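Local coordinates for protein signal recognition particle receptor subunit beta (PDB 2FH5) that binds GTP as the beta subunit of the signal recognition particle receptor, helping to target nascent secretory proteins to the endoplasmic reticulum membrane, at residues L11-C16 and I59-H64; F84-A89 and L118-N123. All blocks are in the same frame, centred on the assembly; numbering follows the deposited sequence.

Interaction 1. Residues L11-C16 and I59-H64. With GTP (guanosine-5'-triphosphate), chain D.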
loop_
_atom_site.group_PDB
_atom_site.type_symbol
_atom_site.label_atom_id
_atom_site.label_comp_id
_atom_site.label_asym_id
_atom_site.label_seq_id
_atom_site.Cartn_x
_atom_site.Cartn_y
_atom_site.Cartn_z
ATOM N N LEU B 11 -1.075 13.678 0.915
ATOM C CA LEU B 11 -1.668 12.429 1.355
ATOM C C LEU B 11 -2.189 11.561 0.202
ATOM O O LEU B 11 -2.918 12.043 -0.662
ATOM C CB LEU B 11 -2.821 12.733 2.310
ATOM C CG LEU B 11 -2.486 13.750 3.400
ATOM C CD1 LEU B 11 -3.683 13.875 4.357
ATOM C CD2 LEU B 11 -1.233 13.331 4.150
ATOM N N PHE B 12 -1.794 10.291 0.167
ATOM C CA PHE B 12 -2.298 9.371 -0.852
ATOM C C PHE B 12 -3.350 8.525 -0.117
ATOM O O PHE B 12 -3.047 7.869 0.892
ATOM C CB PHE B 12 -1.180 8.478 -1.385
ATOM C CG PHE B 12 -0.215 9.189 -2.288
ATOM C CD1 PHE B 12 0.691 10.113 -1.779
ATOM C CD2 PHE B 12 -0.244 8.975 -3.661
ATOM C CE1 PHE B 12 1.555 10.821 -2.629
ATOM C CE2 PHE B 12 0.617 9.678 -4.512
ATOM C CZ PHE B 12 1.518 10.603 -3.987
ATOM N N VAL B 13 -4.587 8.566 -0.602
ATOM C CA VAL B 13 -5.676 7.846 0.035
ATOM C C VAL B 13 -6.455 7.135 -1.046
ATOM O O VAL B 13 -6.328 7.485 -2.208
ATOM C CB VAL B 13 -6.640 8.821 0.794
ATOM C CG1 VAL B 13 -5.900 9.544 1.945
ATOM C CG2 VAL B 13 -7.229 9.829 -0.186
ATOM N N GLY B 14 -7.267 6.148 -0.669
ATOM C CA GLY B 14 -8.041 5.397 -1.646
ATOM C C GLY B 14 -8.336 4.022 -1.099
ATOM O O GLY B 14 -7.743 3.607 -0.083
ATOM N N LEU B 15 -9.234 3.296 -1.771
ATOM C CA LEU B 15 -9.605 1.961 -1.299
ATOM C C LEU B 15 -8.393 1.057 -1.320
ATOM O O LEU B 15 -7.374 1.390 -1.930
ATOM C CB LEU B 15 -10.709 1.325 -2.174
ATOM C CG LEU B 15 -11.989 2.138 -2.369
ATOM C CD1 LEU B 15 -12.880 1.405 -3.338
ATOM C CD2 LEU B 15 -12.682 2.397 -1.047
ATOM N N CYS B 16 -8.506 -0.071 -0.631
ATOM C CA CYS B 16 -7.446 -1.077 -0.620
ATOM C C CYS B 16 -7.170 -1.475 -2.053
ATOM O O CYS B 16 -8.092 -1.534 -2.863
ATOM C CB CYS B 16 -7.902 -2.323 0.128
ATOM S SG CYS B 16 -7.890 -2.109 1.899
ATOM N N ILE B 59 2.959 11.004 2.067
ATOM C CA ILE B 59 2.440 10.166 3.146
ATOM C C ILE B 59 1.420 9.194 2.547
ATOM O O ILE B 59 0.371 9.606 2.038
ATOM C CB ILE B 59 1.738 10.987 4.222
ATOM C CG1 ILE B 59 2.726 11.943 4.886
ATOM C CG2 ILE B 59 1.115 10.072 5.247
ATOM C CD1 ILE B 59 2.076 12.786 5.995
ATOM N N ASP B 60 1.750 7.906 2.589
ATOM C CA ASP B 60 0.913 6.835 2.050
ATOM C C ASP B 60 -0.019 6.361 3.149
ATOM O O ASP B 60 0.452 5.842 4.135
ATOM C CB ASP B 60 1.848 5.705 1.567
ATOM C CG ASP B 60 1.119 4.375 1.247
ATOM O OD1 ASP B 60 -0.023 4.396 0.743
ATOM O OD2 ASP B 60 1.720 3.288 1.486
ATOM N N LEU B 61 -1.329 6.521 2.989
ATOM C CA LEU B 61 -2.281 6.092 4.041
ATOM C C LEU B 61 -3.020 4.791 3.725
ATOM O O LEU B 61 -3.531 4.609 2.639
ATOM C CB LEU B 61 -3.315 7.199 4.345
ATOM C CG LEU B 61 -2.788 8.575 4.821
ATOM C CD1 LEU B 61 -3.937 9.515 5.159
ATOM C CD2 LEU B 61 -1.908 8.392 6.052
ATOM N N PRO B 62 -3.080 3.864 4.692
ATOM C CA PRO B 62 -3.763 2.585 4.490
ATOM C C PRO B 62 -5.211 2.773 4.021
ATOM O O PRO B 62 -5.927 3.626 4.532
ATOM C CB PRO B 62 -3.714 1.942 5.875
ATOM C CG PRO B 62 -2.584 2.585 6.548
ATOM C CD PRO B 62 -2.667 4.017 6.095
ATOM N N GLY B 63 -5.653 1.960 3.072
ATOM C CA GLY B 63 -7.013 2.088 2.605
ATOM C C GLY B 63 -8.038 1.260 3.364
ATOM O O GLY B 63 -9.252 1.420 3.162
ATOM N N HIS B 64 -7.574 0.373 4.237
ATOM C CA HIS B 64 -8.516 -0.445 4.974
ATOM C C HIS B 64 -9.552 0.414 5.727
ATOM O O HIS B 64 -9.213 1.425 6.331
ATOM C CB HIS B 64 -7.784 -1.381 5.938
ATOM C CG HIS B 64 -8.596 -2.577 6.315
ATOM N ND1 HIS B 64 -9.279 -2.669 7.509
ATOM C CD2 HIS B 64 -8.956 -3.667 5.592
ATOM C CE1 HIS B 64 -10.030 -3.756 7.505
ATOM N NE2 HIS B 64 -9.855 -4.379 6.352
HETATM P PG GTP D . -3.703 -0.791 0.678
HETATM O O1G GTP D . -4.503 -1.958 1.000
HETATM O O2G GTP D . -2.376 -0.780 1.362
HETATM O O3G GTP D . -4.494 0.506 0.958
HETATM O O3B GTP D . -3.414 -0.990 -1.012
HETATM P PB GTP D . -2.602 -0.052 -1.909
HETATM O O1B GTP D . -3.490 0.979 -2.525
HETATM O O2B GTP D . -1.402 0.578 -1.229
HETATM O O3A GTP D . -2.190 -1.092 -3.051
HETATM P PA GTP D . -0.761 -1.493 -3.575
HETATM O O1A GTP D . 0.047 -0.355 -3.885
HETATM O O2A GTP D . -0.095 -2.429 -2.605
HETATM O "O5'" GTP D . -1.225 -2.177 -4.927
HETATM C "C5'" GTP D . -2.036 -3.336 -4.849
HETATM C "C4'" GTP D . -1.683 -4.277 -5.999
HETATM O "O4'" GTP D . -1.910 -3.642 -7.276
HETATM C "C3'" GTP D . -0.211 -4.700 -6.033
HETATM O "O3'" GTP D . -0.082 -6.099 -6.419
HETATM C "C2'" GTP D . 0.388 -3.772 -7.050
HETATM O "O2'" GTP D . 1.653 -4.189 -7.604
HETATM C "C1'" GTP D . -0.732 -3.598 -8.077
HETATM N N9 GTP D . -0.738 -2.315 -8.756
HETATM C C8 GTP D . -0.622 -1.057 -8.155
HETATM N N7 GTP D . -0.673 -0.097 -9.076
HETATM C C5 GTP D . -0.829 -0.743 -10.321
HETATM C C6 GTP D . -0.951 -0.282 -11.645
HETATM O O6 GTP D . -0.958 0.856 -12.075
HETATM N N1 GTP D . -1.091 -1.259 -12.667
HETATM C C2 GTP D . -1.110 -2.618 -12.412
HETATM N N2 GTP D . -1.229 -3.487 -13.454
HETATM N N3 GTP D . -1.001 -3.055 -11.129
HETATM C C4 GTP D . -0.858 -2.122 -10.108
#
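Phe12 sits between two residues of the neighbouring parallel strand and bonds to both. Its N donates to Ile59 O at 2.9 Å, nearly straight at 168°, and its O accepts from Leu61 N at 3.0 Å, in the carbonyl plane. Ile59 O also lies at the edge of the Phe12 ring.

Beside this ladder, Leu11 CD2 rests on Ile59 CB at 3.8 Å, the two side chains running side by side. With CG anti to the carbonyl carbon (chi1 -59°), Leu61 brings CD1 to 3.8 Å from Val13 CG1, these two also pointing the same way.

Past the strands the chain turns to the nucleotide: Gly63 N donates to GTP O3G at 2.8 Å, bent at 141°, while Gly63 CA presses against Gly14 O at 3.2 Å; a CB on Gly63 would collide with that oxygen. Gly14 O itself accepts from Lys20 NZ, and Asp60 OD2 is taken by Thr21 OG1, next to the magnesium. Cys16 SG lies against His64 N at 3.4 Å; His64 ND1 turns to Ser66 OG.

This is the meeting of the P-loop with the Asp-x-x-Gly motif: a main-chain N-H holds a gamma-phosphate oxygen, consistent with the way GTPases sense that phosphate.

Interaction 2. Residues F84-A89 and L118-N123. With GTP (guanosine-5'-triphosphate), chain D.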
loop_
_atom_site.group_PDB
_atom_site.type_symbol
_atom_site.label_atom_id
_atom_site.label_comp_id
_atom_site.label_asym_id
_atom_site.label_seq_id
_atom_site.Cartn_x
_atom_site.Cartn_y
_atom_site.Cartn_z
ATOM N N PHE B 84 -6.209 11.170 -4.364
ATOM C CA PHE B 84 -7.139 10.083 -4.112
ATOM C C PHE B 84 -6.904 9.104 -5.260
ATOM O O PHE B 84 -7.201 9.409 -6.423
ATOM C CB PHE B 84 -8.587 10.620 -4.100
ATOM C CG PHE B 84 -9.618 9.613 -3.660
ATOM C CD1 PHE B 84 -10.058 8.606 -4.530
ATOM C CD2 PHE B 84 -10.140 9.659 -2.371
ATOM C CE1 PHE B 84 -11.010 7.653 -4.114
ATOM C CE2 PHE B 84 -11.101 8.708 -1.932
ATOM C CZ PHE B 84 -11.534 7.707 -2.803
ATOM N N VAL B 85 -6.353 7.936 -4.933
ATOM C CA VAL B 85 -6.059 6.917 -5.941
ATOM C C VAL B 85 -7.229 5.991 -6.260
ATOM O O VAL B 85 -7.924 5.511 -5.375
ATOM C CB VAL B 85 -4.872 6.084 -5.496
ATOM C CG1 VAL B 85 -4.470 5.146 -6.599
ATOM C CG2 VAL B 85 -3.731 7.009 -5.081
ATOM N N VAL B 86 -7.434 5.734 -7.540
ATOM C CA VAL B 86 -8.531 4.886 -8.003
ATOM C C VAL B 86 -8.060 3.750 -8.923
ATOM O O VAL B 86 -7.312 3.983 -9.871
ATOM C CB VAL B 86 -9.562 5.731 -8.796
ATOM C CG1 VAL B 86 -10.730 4.856 -9.289
ATOM C CG2 VAL B 86 -10.060 6.849 -7.929
ATOM N N ASP B 87 -8.485 2.526 -8.639
ATOM C CA ASP B 87 -8.141 1.405 -9.486
ATOM C C ASP B 87 -9.070 1.579 -10.689
ATOM O O ASP B 87 -10.254 1.272 -10.599
ATOM C CB ASP B 87 -8.458 0.078 -8.782
ATOM C CG ASP B 87 -8.123 -1.148 -9.641
ATOM O OD1 ASP B 87 -8.386 -1.103 -10.858
ATOM O OD2 ASP B 87 -7.611 -2.164 -9.099
ATOM N N SER B 88 -8.540 2.058 -11.808
ATOM C CA SER B 88 -9.359 2.280 -12.995
ATOM C C SER B 88 -9.934 1.024 -13.666
ATOM O O SER B 88 -10.956 1.082 -14.360
ATOM C CB SER B 88 -8.551 3.104 -13.986
ATOM O OG SER B 88 -8.095 4.286 -13.338
ATOM N N ALA B 89 -9.291 -0.113 -13.431
ATOM C CA ALA B 89 -9.724 -1.389 -14.010
ATOM C C ALA B 89 -10.848 -2.030 -13.211
ATOM O O ALA B 89 -11.661 -2.749 -13.763
ATOM C CB ALA B 89 -8.531 -2.363 -14.096
ATOM N N LEU B 118 -6.698 18.983 -4.434
ATOM C CA LEU B 118 -7.067 17.571 -4.537
ATOM C C LEU B 118 -6.969 16.933 -5.924
ATOM O O LEU B 118 -7.485 17.457 -6.894
ATOM C CB LEU B 118 -8.486 17.399 -3.995
ATOM C CG LEU B 118 -9.280 16.134 -4.344
ATOM C CD1 LEU B 118 -8.642 14.882 -3.751
ATOM C CD2 LEU B 118 -10.681 16.298 -3.798
ATOM N N LEU B 119 -6.308 15.785 -6.026
ATOM C CA LEU B 119 -6.199 15.113 -7.320
ATOM C C LEU B 119 -6.846 13.742 -7.265
ATOM O O LEU B 119 -6.785 13.045 -6.252
ATOM C CB LEU B 119 -4.731 14.951 -7.739
ATOM C CG LEU B 119 -4.463 14.167 -9.036
ATOM C CD1 LEU B 119 -4.825 15.009 -10.251
ATOM C CD2 LEU B 119 -2.993 13.772 -9.101
ATOM N N ILE B 120 -7.480 13.363 -8.362
ATOM C CA ILE B 120 -8.094 12.058 -8.457
ATOM C C ILE B 120 -7.218 11.346 -9.488
ATOM O O ILE B 120 -7.335 11.617 -10.683
ATOM C CB ILE B 120 -9.542 12.122 -9.005
ATOM C CG1 ILE B 120 -10.366 13.155 -8.219
ATOM C CG2 ILE B 120 -10.162 10.707 -8.964
ATOM C CD1 ILE B 120 -10.583 12.775 -6.797
ATOM N N ALA B 121 -6.335 10.458 -9.025
ATOM C CA ALA B 121 -5.438 9.730 -9.911
ATOM C C ALA B 121 -6.042 8.404 -10.311
ATOM O O ALA B 121 -6.123 7.473 -9.505
ATOM C CB ALA B 121 -4.111 9.505 -9.248
ATOM N N CYS B 122 -6.459 8.338 -11.572
ATOM C CA CYS B 122 -7.068 7.161 -12.130
ATOM C C CYS B 122 -5.921 6.238 -12.546
ATOM O O CYS B 122 -5.390 6.319 -13.656
ATOM C CB CYS B 122 -7.961 7.590 -13.290
ATOM S SG CYS B 122 -9.273 8.747 -12.736
ATOM N N ASN B 123 -5.560 5.361 -11.606
ATOM C CA ASN B 123 -4.445 4.431 -11.730
ATOM C C ASN B 123 -4.758 3.091 -12.404
ATOM O O ASN B 123 -5.922 2.769 -12.683
ATOM C CB ASN B 123 -3.864 4.250 -10.322
ATOM C CG ASN B 123 -2.582 3.470 -10.303
ATOM O OD1 ASN B 123 -1.669 3.789 -11.107
ATOM N ND2 ASN B 123 -2.489 2.546 -9.453
HETATM P PG GTP D . -3.703 -0.791 0.678
HETATM O O1G GTP D . -4.503 -1.958 1.000
HETATM O O2G GTP D . -2.376 -0.780 1.362
HETATM O O3G GTP D . -4.494 0.506 0.958
HETATM O O3B GTP D . -3.414 -0.990 -1.012
HETATM P PB GTP D . -2.602 -0.052 -1.909
HETATM O O1B GTP D . -3.490 0.979 -2.525
HETATM O O2B GTP D . -1.402 0.578 -1.229
HETATM O O3A GTP D . -2.190 -1.092 -3.051
HETATM P PA GTP D . -0.761 -1.493 -3.575
HETATM O O1A GTP D . 0.047 -0.355 -3.885
HETATM O O2A GTP D . -0.095 -2.429 -2.605
HETATM O "O5'" GTP D . -1.225 -2.177 -4.927
HETATM C "C5'" GTP D . -2.036 -3.336 -4.849
HETATM C "C4'" GTP D . -1.683 -4.277 -5.999
HETATM O "O4'" GTP D . -1.910 -3.642 -7.276
HETATM C "C3'" GTP D . -0.211 -4.700 -6.033
HETATM O "O3'" GTP D . -0.082 -6.099 -6.419
HETATM C "C2'" GTP D . 0.388 -3.772 -7.050
HETATM O "O2'" GTP D . 1.653 -4.189 -7.604
HETATM C "C1'" GTP D . -0.732 -3.598 -8.077
HETATM N N9 GTP D . -0.738 -2.315 -8.756
HETATM C C8 GTP D . -0.622 -1.057 -8.155
HETATM N N7 GTP D . -0.673 -0.097 -9.076
HETATM C C5 GTP D . -0.829 -0.743 -10.321
HETATM C C6 GTP D . -0.951 -0.282 -11.645
HETATM O O6 GTP D . -0.958 0.856 -12.075
HETATM N N1 GTP D . -1.091 -1.259 -12.667
HETATM C C2 GTP D . -1.110 -2.618 -12.412
HETATM N N2 GTP D . -1.229 -3.487 -13.454
HETATM N N3 GTP D . -1.001 -3.055 -11.129
HETATM C C4 GTP D . -0.858 -2.122 -10.108
#
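Phe84 and Val86 carry the backbone bonding between these parallel strands, each using both its N and its O. Phe84 N donates to Leu119 O at 2.7 Å, almost straight at 173°, and Phe84 O accepts from Ala121 N; Val86 N reaches Ala121 O, and Val86 O takes Asn123 N at 2.8 Å.

Apolar contacts run along the face that carries Phe84, Val86 and Ile120. Ile120 puts CD1 against Phe84 CB at 4.0 Å and CG2 against Val86 CG2, itself at the edge of the Phe84 ring. Phe84 turns its CG anti to the backbone N (chi1 -172°), which carries the ring away from 118-123 to meet Phe101 of helix 91-110. On the other face, Val85 CG1 lies alongside Asn123 CB at 3.9 Å, both pointing the same way.

Polar grips gather at the strand ends. Asn123 O accepts twice from Ser88, from N at 2.9 Å and from OG at 2.7 Å, the donors arriving from opposite faces of the carbonyl plane. With an alanine at Ser88, Asn123 O would probably lose its hydroxyl donor on one face, leaving that carbonyl held by the amide alone. Asn123 ND2 donates to Ser18 O in the P-loop and lies 3.2 Å from GTP N7; Asn123 OD1 is 3.2 Å from GTP O6, both being acceptors. Asp87 OD2 forms a salt bridge with Lys124.

Asn123 opens the Asn-Lys-x-Asp guanine-recognition motif of GTPases, and this chemistry places its amide: bonds to Val86 and Ser88 hold the backbone, Ser18 the side chain beside the base.

How the interactions relate
From the N terminus, strand 9-13 leads into the P-loop and helix 20-29; the chain then forms strands 42-47 and 55-60, and interaction 1 closes that excursion by setting 59-64 beside 11-16. Only afterwards, past helix 65-75, does interaction 2 open. It closes a beta-alpha-beta unit, strand 79-87 returning through helix 91-110 to strand 117-123. The two loops therefore follow in series, neither nesting nor crossing. They join laterally in one sheet, where strands 9-13 and 79-87 are neighbours: Val13 O lies 2.8 Å from Val85 N, a probable hydrogen bond. Together they set the phosphate-binding and base-binding ends of the pocket along the C-terminal ends of the sheet's parallel strands.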